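Local coordinates for protein mandelate racemase/muconate lactonizing enzyme (Polaromonas sp., PDB 2OG9) that probably catalyses chemistry that begins with proton abstraction next to a substrate carboxylate, as mandelate racemase and other enolase-superfamily enzymes do, at residues 54-57 against 58-62; 266-269 against 270-274; 369-372 against 373-377. All coordinates share one frame; numbering follows the deposited sequence.

Contact 1. Residues 54-57 against 58-62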
ATOM      1  N   ILE A  54      18.306 -45.161  -1.718  1.00 19.39           N
ATOM      2  CA  ILE A  54      17.750 -45.339  -3.051  1.00 20.10           C
ATOM      3  C   ILE A  54      18.824 -45.884  -3.986  1.00 22.25           C
ATOM      4  O   ILE A  54      19.969 -45.415  -3.978  1.00 23.07           O
ATOM      5  CB  ILE A  54      17.222 -43.988  -3.614  1.00 19.94           C
ATOM      6  CG1 ILE A  54      16.082 -43.461  -2.733  1.00 18.21           C
ATOM      7  CG2 ILE A  54      16.729 -44.164  -5.041  1.00 20.41           C
ATOM      8  CD1 ILE A  54      15.557 -42.092  -3.167  1.00 19.68           C
ATOM      9  N   GLU A  55      18.454 -46.876  -4.787  1.00 22.54           N
ATOM     10  CA  GLU A  55      19.374 -47.485  -5.741  1.00 23.99           C
ATOM     11  C   GLU A  55      18.663 -47.645  -7.080  1.00 24.10           C
ATOM     12  O   GLU A  55      17.449 -47.834  -7.123  1.00 22.39           O
ATOM     13  CB  GLU A  55      19.876 -48.833  -5.203  1.00 27.33           C
ATOM     14  CG  GLU A  55      20.964 -48.675  -4.143  1.00 31.43           C
ATOM     15  CD  GLU A  55      21.395 -49.990  -3.507  1.00 34.80           C
ATOM     16  OE1 GLU A  55      21.353 -51.039  -4.187  1.00 36.85           O
ATOM     17  OE2 GLU A  55      21.796 -49.966  -2.323  1.00 33.59           O
ATOM     18  N   THR A  56      19.420 -47.566  -8.169  1.00 24.26           N
ATOM     19  CA  THR A  56      18.839 -47.644  -9.507  1.00 26.61           C
ATOM     20  C   THR A  56      19.338 -48.811 -10.354  1.00 28.44           C
ATOM     21  O   THR A  56      20.324 -49.463 -10.018  1.00 28.11           O
ATOM     22  CB  THR A  56      19.129 -46.358 -10.289  1.00 25.99           C
ATOM     23  OG1 THR A  56      20.528 -46.301 -10.600  1.00 27.12           O
ATOM     24  CG2 THR A  56      18.751 -45.129  -9.458  1.00 25.51           C
ATOM     25  N   ALA A  57      18.652 -49.045 -11.469  1.00 30.25           N
ATOM     26  CA  ALA A  57      19.019 -50.117 -12.386  1.00 33.43           C
ATOM     27  C   ALA A  57      20.431 -49.867 -12.906  1.00 34.54           C
ATOM     28  O   ALA A  57      21.146 -50.797 -13.271  1.00 36.88           O
ATOM     29  CB  ALA A  57      18.033 -50.167 -13.551  1.00 33.06           C
ATOM     30  N   GLY A  58      20.826 -48.599 -12.927  1.00 35.92           N
ATOM     31  CA  GLY A  58      22.147 -48.237 -13.409  1.00 35.64           C
ATOM     32  C   GLY A  58      23.252 -48.381 -12.379  1.00 35.83           C
ATOM     33  O   GLY A  58      24.395 -48.011 -12.646  1.00 36.76           O
ATOM     34  N   GLY A  59      22.918 -48.904 -11.203  1.00 33.83           N
ATOM     35  CA  GLY A  59      23.919 -49.089 -10.166  1.00 33.24           C
ATOM     36  C   GLY A  59      24.254 -47.855  -9.346  1.00 32.43           C
ATOM     37  O   GLY A  59      25.249 -47.844  -8.621  1.00 31.66           O
ATOM     38  N   HIS A  60      23.435 -46.812  -9.453  1.00 30.16           N
ATOM     39  CA  HIS A  60      23.669 -45.587  -8.693  1.00 28.33           C
ATOM     40  C   HIS A  60      22.978 -45.684  -7.338  1.00 28.11           C
ATOM     41  O   HIS A  60      21.974 -46.383  -7.196  1.00 25.22           O
ATOM     42  CB  HIS A  60      23.159 -44.379  -9.479  1.00 27.84           C
ATOM     43  CG  HIS A  60      23.962 -44.083 -10.707  1.00 28.42           C
ATOM     44  ND1 HIS A  60      25.191 -43.455 -10.660  1.00 27.84           N
ATOM     45  CD2 HIS A  60      23.735 -44.363 -12.012  1.00 27.38           C
ATOM     46  CE1 HIS A  60      25.682 -43.360 -11.882  1.00 28.26           C
ATOM     47  NE2 HIS A  60      24.817 -43.903 -12.722  1.00 28.49           N
ATOM     48  N   GLN A  61      23.523 -44.996  -6.339  1.00 26.67           N
ATOM     49  CA  GLN A  61      22.947 -45.049  -5.003  1.00 27.14           C
ATOM     50  C   GLN A  61      22.946 -43.695  -4.312  1.00 25.29           C
ATOM     51  O   GLN A  61      23.802 -42.846  -4.575  1.00 24.52           O
ATOM     52  CB  GLN A  61      23.706 -46.070  -4.143  1.00 31.10           C
ATOM     53  CG  GLN A  61      23.267 -46.098  -2.683  1.00 39.63           C
ATOM     54  CD  GLN A  61      23.933 -47.200  -1.875  1.00 45.27           C
ATOM     55  OE1 GLN A  61      25.161 -47.342  -1.884  1.00 48.39           O
ATOM     56  NE2 GLN A  61      23.122 -47.982  -1.158  1.00 46.90           N
ATOM     57  N   GLY A  62      21.972 -43.501  -3.434  1.00 22.77           N
ATOM     58  CA  GLY A  62      21.867 -42.259  -2.695  1.00 21.45           C
ATOM     59  C   GLY A  62      21.388 -42.497  -1.275  1.00 21.34           C
ATOM     60  O   GLY A  62      20.664 -43.460  -1.005  1.00 19.91           O
TER
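Glu55 runs alongside Gln61, the two extended chains pointing the same way, with CG of Glu55 3.8 Å from CG of Gln61. Their flat ends are turned nearly square to each other, the planes 86° apart. Although Glu55 OE2 comes within 2.7 Å of Gln61 NE2, the angle is wrong for a hydrogen bond; the charge of OE2 is matched by a salt bridge to Arg384.

Next along the strand from this non-hydrogen-bonded pair, Thr56 works on the turn itself. Its OG1 sits between the backbone N and the carbonyl carbon (chi1 70°), which turns it toward the backbone of the turn, where it accepts from His60 N at 3.2 Å and, weakly, from Gly58 N. Asp13 completes the cluster, bonding both Thr56 OG1 and Gly58 N. The His60 ring turns an edge to Thr56 OG1, and His60 CB lies 3.4 Å from Thr56 OG1.

This is a beta hairpin closed by a type I turn with a G1 bulge. Gly59 N bonds Thr56 O at 2.9 Å, while Thr56 N reaches past the turn to His60 O at 3.0 Å. Gly59 takes a left-handed conformation, phi 81°, that suits a residue without a CB. Further along, Ile54 and Gly62 form a hydrogen-bonded pair, Gly62 N lying 2.8 Å from Ile54 O, and the Ile54 side chain packs on Ala125 and Leu126 of helix 114-133.

Contact 2. Residues 266-269 against 270-274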
HETATM    1  N   MSE A 266      12.129 -23.192  13.136  1.00 23.55           N
HETATM    2  CA  MSE A 266      10.940 -23.986  13.454  1.00 25.47           C
HETATM    3  C   MSE A 266       9.985 -24.222  12.287  1.00 24.96           C
HETATM    4  O   MSE A 266       9.127 -25.108  12.347  1.00 24.11           O
HETATM    5  CB  MSE A 266      10.155 -23.321  14.589  1.00 29.68           C
HETATM    6  CG  MSE A 266      10.936 -23.163  15.879  1.00 35.04           C
HETATM    7 SE   MSE A 266      11.584 -24.869  16.517  1.00 56.91          SE
HETATM    8  CE  MSE A 266       9.874 -25.660  16.978  1.00 39.05           C
ATOM      9  N   LEU A 267      10.134 -23.430  11.230  1.00 23.37           N
ATOM     10  CA  LEU A 267       9.255 -23.520  10.070  1.00 22.19           C
ATOM     11  C   LEU A 267       9.415 -24.831   9.300  1.00 23.75           C
ATOM     12  O   LEU A 267      10.503 -25.399   9.248  1.00 20.86           O
ATOM     13  CB  LEU A 267       9.489 -22.303   9.163  1.00 20.81           C
ATOM     14  CG  LEU A 267       9.378 -20.970   9.922  1.00 23.42           C
ATOM     15  CD1 LEU A 267       9.473 -19.798   8.956  1.00 21.84           C
ATOM     16  CD2 LEU A 267       8.052 -20.924  10.684  1.00 24.06           C
ATOM     17  N   THR A 268       8.325 -25.305   8.701  1.00 22.18           N
ATOM     18  CA  THR A 268       8.353 -26.574   7.983  1.00 23.68           C
ATOM     19  C   THR A 268       7.976 -26.554   6.506  1.00 22.94           C
ATOM     20  O   THR A 268       7.645 -27.597   5.944  1.00 22.29           O
ATOM     21  CB  THR A 268       7.443 -27.608   8.689  1.00 23.16           C
ATOM     22  OG1 THR A 268       6.101 -27.106   8.748  1.00 23.57           O
ATOM     23  CG2 THR A 268       7.929 -27.862  10.101  1.00 21.64           C
ATOM     24  N   SER A 269       8.015 -25.389   5.868  1.00 23.15           N
ATOM     25  CA  SER A 269       7.675 -25.317   4.446  1.00 24.18           C
ATOM     26  C   SER A 269       8.188 -24.046   3.798  1.00 23.58           C
ATOM     27  O   SER A 269       8.473 -23.059   4.480  1.00 22.06           O
ATOM     28  CB  SER A 269       6.154 -25.400   4.241  1.00 27.03           C
ATOM     29  OG  SER A 269       5.502 -24.215   4.672  1.00 23.86           O
ATOM     30  N   ALA A 270       8.300 -24.073   2.475  1.00 23.28           N
ATOM     31  CA  ALA A 270       8.771 -22.915   1.730  1.00 25.65           C
ATOM     32  C   ALA A 270       7.780 -21.771   1.915  1.00 25.89           C
ATOM     33  O   ALA A 270       8.172 -20.609   2.023  1.00 25.10           O
ATOM     34  CB  ALA A 270       8.911 -23.260   0.247  1.00 24.62           C
ATOM     35  N   ALA A 271       6.494 -22.111   1.951  1.00 26.35           N
ATOM     36  CA  ALA A 271       5.445 -21.112   2.125  1.00 26.42           C
ATOM     37  C   ALA A 271       5.580 -20.333   3.438  1.00 27.20           C
ATOM     38  O   ALA A 271       5.393 -19.112   3.459  1.00 27.23           O
ATOM     39  CB  ALA A 271       4.071 -21.778   2.044  1.00 28.16           C
ATOM     40  N   GLU A 272       5.896 -21.024   4.533  1.00 24.75           N
ATOM     41  CA  GLU A 272       6.046 -20.347   5.821  1.00 25.04           C
ATOM     42  C   GLU A 272       7.244 -19.396   5.797  1.00 24.20           C
ATOM     43  O   GLU A 272       7.182 -18.299   6.354  1.00 23.34           O
ATOM     44  CB  GLU A 272       6.220 -21.359   6.961  1.00 27.42           C
ATOM     45  CG  GLU A 272       5.057 -22.335   7.130  1.00 32.15           C
ATOM     46  CD  GLU A 272       5.161 -23.138   8.418  1.00 34.89           C
ATOM     47  OE1 GLU A 272       6.267 -23.625   8.724  1.00 32.15           O
ATOM     48  OE2 GLU A 272       4.137 -23.285   9.124  1.00 37.82           O
ATOM     49  N   HIS A 273       8.334 -19.822   5.161  1.00 22.22           N
ATOM     50  CA  HIS A 273       9.527 -18.985   5.057  1.00 21.92           C
ATOM     51  C   HIS A 273       9.214 -17.789   4.173  1.00 22.87           C
ATOM     52  O   HIS A 273       9.725 -16.686   4.389  1.00 22.12           O
ATOM     53  CB  HIS A 273      10.695 -19.783   4.463  1.00 21.40           C
ATOM     54  CG  HIS A 273      11.428 -20.608   5.470  1.00 19.83           C
ATOM     55  ND1 HIS A 273      12.422 -20.091   6.273  1.00 18.62           N
ATOM     56  CD2 HIS A 273      11.276 -21.900   5.845  1.00 19.17           C
ATOM     57  CE1 HIS A 273      12.849 -21.028   7.102  1.00 20.42           C
ATOM     58  NE2 HIS A 273      12.169 -22.136   6.862  1.00 18.92           N
ATOM     59  N   GLY A 274       8.365 -18.013   3.178  1.00 22.87           N
ATOM     60  CA  GLY A 274       7.987 -16.936   2.285  1.00 24.87           C
ATOM     61  C   GLY A 274       7.237 -15.861   3.049  1.00 25.60           C
ATOM     62  O   GLY A 274       7.430 -14.672   2.814  1.00 23.40           O
TER
HETATM   63  O   HOH W   1      13.116 -24.179   8.710  1.00 21.88           O
HETATM   64  O   HOH W   2       3.813 -25.941   9.970  1.00 33.10           O
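Glu272 folds back over the loop that leads into its own helix, and each atom of its side chain finds something there. CB passes Ser269 OG at 3.7 Å; CG presses closer, 3.1 Å from the same Ser269 OG, a tight fit. With CG beside the backbone N (chi1 -60°) and the chain extended beyond it, the carboxylate is carried back toward Thr268, Glu272 CD lying 3.8 Å from Thr268 N. There OE1 takes Thr268 N at 2.7 Å, the N-H pointing almost straight at it (167°) and meeting it nearly along its C-O axis. The other oxygen, OE2, accepts from a water shared with Thr268 OG1 and bonds the hydroxyl of Tyr245.

Ser269 is the N-cap: its OG accepts from Glu272 N at 3.2 Å, covering an N-H in the first turn.

Leu267 lays CD1 squarely over one face of the His273 ring, 3.9 Å from the centroid, a CH-pi contact. Ser269 O lies at the ring edge, and a second water joins His273 NE2 to Leu267 O. Replacing His273 by an alanine would probably take away the ring face under Leu267 CD1 and leave that water with one anchor fewer.

The cap stands where the loop after barrel strand 261-263 enters helix 270-278. His273 also packs on Val292 of helix 289-292 and, with Ala270, on Ile301 of helix 295-307, while Thr268 touches Gly110 of the second subunit.

Contact 3. Residues 369-372 against 373-377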
ATOM      1  N   GLY A 369      28.176 -48.587  11.681  1.00 26.83           N
ATOM      2  CA  GLY A 369      27.675 -49.873  12.129  1.00 29.69           C
ATOM      3  C   GLY A 369      26.710 -49.728  13.291  1.00 31.61           C
ATOM      4  O   GLY A 369      25.916 -50.628  13.557  1.00 32.94           O
ATOM      5  N   GLN A 370      26.776 -48.592  13.982  1.00 32.13           N
ATOM      6  CA  GLN A 370      25.903 -48.320  15.124  1.00 33.46           C
ATOM      7  C   GLN A 370      24.444 -48.114  14.739  1.00 32.10           C
ATOM      8  O   GLN A 370      23.546 -48.355  15.546  1.00 32.39           O
ATOM      9  CB  GLN A 370      26.392 -47.080  15.879  1.00 37.66           C
ATOM     10  CG  GLN A 370      27.364 -47.374  17.004  1.00 43.71           C
ATOM     11  CD  GLN A 370      26.667 -47.876  18.260  1.00 46.80           C
ATOM     12  OE1 GLN A 370      25.849 -48.796  18.208  1.00 48.38           O
ATOM     13  NE2 GLN A 370      26.995 -47.272  19.397  1.00 47.94           N
ATOM     14  N   VAL A 371      24.208 -47.663  13.511  1.00 29.77           N
ATOM     15  CA  VAL A 371      22.848 -47.415  13.042  1.00 28.55           C
ATOM     16  C   VAL A 371      21.960 -48.650  13.172  1.00 29.33           C
ATOM     17  O   VAL A 371      20.813 -48.558  13.617  1.00 28.33           O
ATOM     18  CB  VAL A 371      22.849 -46.940  11.574  1.00 26.84           C
ATOM     19  CG1 VAL A 371      21.424 -46.850  11.046  1.00 27.46           C
ATOM     20  CG2 VAL A 371      23.523 -45.581  11.477  1.00 27.42           C
ATOM     21  N   LYS A 372      22.495 -49.803  12.790  1.00 29.92           N
ATOM     22  CA  LYS A 372      21.746 -51.051  12.861  1.00 30.98           C
ATOM     23  C   LYS A 372      21.180 -51.276  14.262  1.00 30.01           C
ATOM     24  O   LYS A 372      19.988 -51.523  14.427  1.00 28.43           O
ATOM     25  CB  LYS A 372      22.652 -52.225  12.463  1.00 33.79           C
ATOM     26  CG  LYS A 372      22.058 -53.618  12.671  1.00 38.61           C
ATOM     27  CD  LYS A 372      21.094 -54.045  11.567  1.00 42.21           C
ATOM     28  CE  LYS A 372      19.754 -53.334  11.652  1.00 44.46           C
ATOM     29  NZ  LYS A 372      18.783 -53.859  10.646  1.00 45.72           N
ATOM     30  N   ALA A 373      22.038 -51.171  15.271  1.00 29.89           N
ATOM     31  CA  ALA A 373      21.628 -51.380  16.652  1.00 30.04           C
ATOM     32  C   ALA A 373      20.570 -50.390  17.144  1.00 30.65           C
ATOM     33  O   ALA A 373      19.818 -50.686  18.073  1.00 29.34           O
ATOM     34  CB  ALA A 373      22.843 -51.315  17.560  1.00 31.62           C
ATOM     35  N   TRP A 374      20.509 -49.215  16.528  1.00 28.48           N
ATOM     36  CA  TRP A 374      19.546 -48.204  16.954  1.00 28.95           C
ATOM     37  C   TRP A 374      18.290 -48.145  16.094  1.00 28.84           C
ATOM     38  O   TRP A 374      17.400 -47.327  16.342  1.00 28.00           O
ATOM     39  CB  TRP A 374      20.203 -46.823  16.981  1.00 27.18           C
ATOM     40  CG  TRP A 374      21.296 -46.670  18.002  1.00 27.79           C
ATOM     41  CD1 TRP A 374      21.394 -47.307  19.209  1.00 28.20           C
ATOM     42  CD2 TRP A 374      22.398 -45.758  17.941  1.00 27.41           C
ATOM     43  NE1 TRP A 374      22.486 -46.843  19.904  1.00 26.77           N
ATOM     44  CE2 TRP A 374      23.121 -45.892  19.149  1.00 28.01           C
ATOM     45  CE3 TRP A 374      22.844 -44.835  16.984  1.00 27.97           C
ATOM     46  CZ2 TRP A 374      24.267 -45.137  19.425  1.00 27.58           C
ATOM     47  CZ3 TRP A 374      23.986 -44.083  17.260  1.00 28.91           C
ATOM     48  CH2 TRP A 374      24.682 -44.240  18.471  1.00 27.72           C
ATOM     49  N   THR A 375      18.215 -49.012  15.093  1.00 27.94           N
ATOM     50  CA  THR A 375      17.064 -49.045  14.201  1.00 29.32           C
ATOM     51  C   THR A 375      15.892 -49.800  14.828  1.00 29.93           C
ATOM     52  O   THR A 375      16.009 -50.979  15.165  1.00 28.55           O
ATOM     53  CB  THR A 375      17.446 -49.703  12.867  1.00 30.15           C
ATOM     54  OG1 THR A 375      18.545 -48.989  12.289  1.00 29.36           O
ATOM     55  CG2 THR A 375      16.275 -49.681  11.899  1.00 30.59           C
ATOM     56  N   ARG A 376      14.761 -49.117  14.981  1.00 28.81           N
ATOM     57  CA  ARG A 376      13.580 -49.733  15.577  1.00 29.59           C
ATOM     58  C   ARG A 376      12.552 -50.149  14.534  1.00 30.38           C
ATOM     59  O   ARG A 376      11.682 -50.976  14.803  1.00 29.34           O
ATOM     60  CB  ARG A 376      12.943 -48.778  16.587  1.00 30.62           C
ATOM     61  CG  ARG A 376      13.859 -48.454  17.756  1.00 33.72           C
ATOM     62  CD  ARG A 376      13.182 -47.563  18.786  1.00 36.79           C
ATOM     63  NE  ARG A 376      14.138 -47.094  19.783  1.00 38.99           N
ATOM     64  CZ  ARG A 376      13.868 -46.179  20.707  1.00 41.02           C
ATOM     65  NH1 ARG A 376      12.662 -45.629  20.768  1.00 42.57           N
ATOM     66  NH2 ARG A 376      14.810 -45.803  21.562  1.00 43.15           N
ATOM     67  N   GLU A 377      12.659 -49.573  13.342  1.00 29.59           N
ATOM     68  CA  GLU A 377      11.744 -49.884  12.253  1.00 29.56           C
ATOM     69  C   GLU A 377      12.468 -49.766  10.923  1.00 29.51           C
ATOM     70  O   GLU A 377      13.382 -48.952  10.775  1.00 27.79           O
ATOM     71  CB  GLU A 377      10.557 -48.912  12.233  1.00 31.99           C
ATOM     72  CG  GLU A 377       9.590 -49.024  13.396  1.00 33.28           C
ATOM     73  CD  GLU A 377       8.307 -48.232  13.160  1.00 33.67           C
ATOM     74  OE1 GLU A 377       8.329 -46.985  13.259  1.00 33.07           O
ATOM     75  OE2 GLU A 377       7.272 -48.864  12.867  1.00 35.21           O
TER
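Residues 370-374 make one short, loosely bonded helical turn: Trp374 N lies 3.0 Å from Val371 O and Thr375 N 3.1 Å from Lys372 O, after which the chain straightens into a strand. Thr375 adds a side-chain bond at this exit. Its OG1, beside its own backbone N (chi1 -57°), donates to Val371 O at 2.7 Å. That carbonyl oxygen is therefore gripped twice, by Trp374 N and by Thr375 OG1, which reach it from opposite faces of the carbonyl plane. Each of the two bonds stands well out of the plane.

Gln370 crosses the indole of Trp374 obliquely. CB stands over the six-membered ring, 4.2 Å from its centroid, in a CH-pi contact. A bend at chi2 (-79°) then swings the amide over the CZ2 rim of the ring, with Gln370 NE2 3.5 Å from Trp374 CZ2. Amide and ring planes are 34° apart, so the amide is tilted and does not lie flat on the indole. The Gln370 OE1 atom comes back to within 4.0 Å of Ala373 CB.

Lys372 bends along the surface and ends in a salt bridge with Glu378, further down the strand. Trp374 itself packs on Cys23, Leu25 and Pro26 of strand 15-26, and on Pro342 and Leu343. Strand 375-382, which starts here, pairs with strand 15-26: in the enolase-superfamily fold the C-terminal segment comes back from the barrel to join the N-terminal capping domain.

In the fold
From the N terminus, the chain first meets contact 1, where a tight turn closes the hairpin between strands 46-56 and 61-69 in the antiparallel sheet of the N-terminal domain. It then runs through the helices of that domain and into the barrel, where contact 2 turns the loop after strand 261-263 into helix 270-278. Contact 3 comes last, at the switch from helix 370-374 to strand 375-382. The three follow in series, and none nests in or crosses another. Contacts 1 and 3 reach the same sheet, whose outermost strands in this chain are 61-69 and 375-382; their centres lie about 22 Å apart. Contact 2, centred about 31 Å from each, belongs to the barrel.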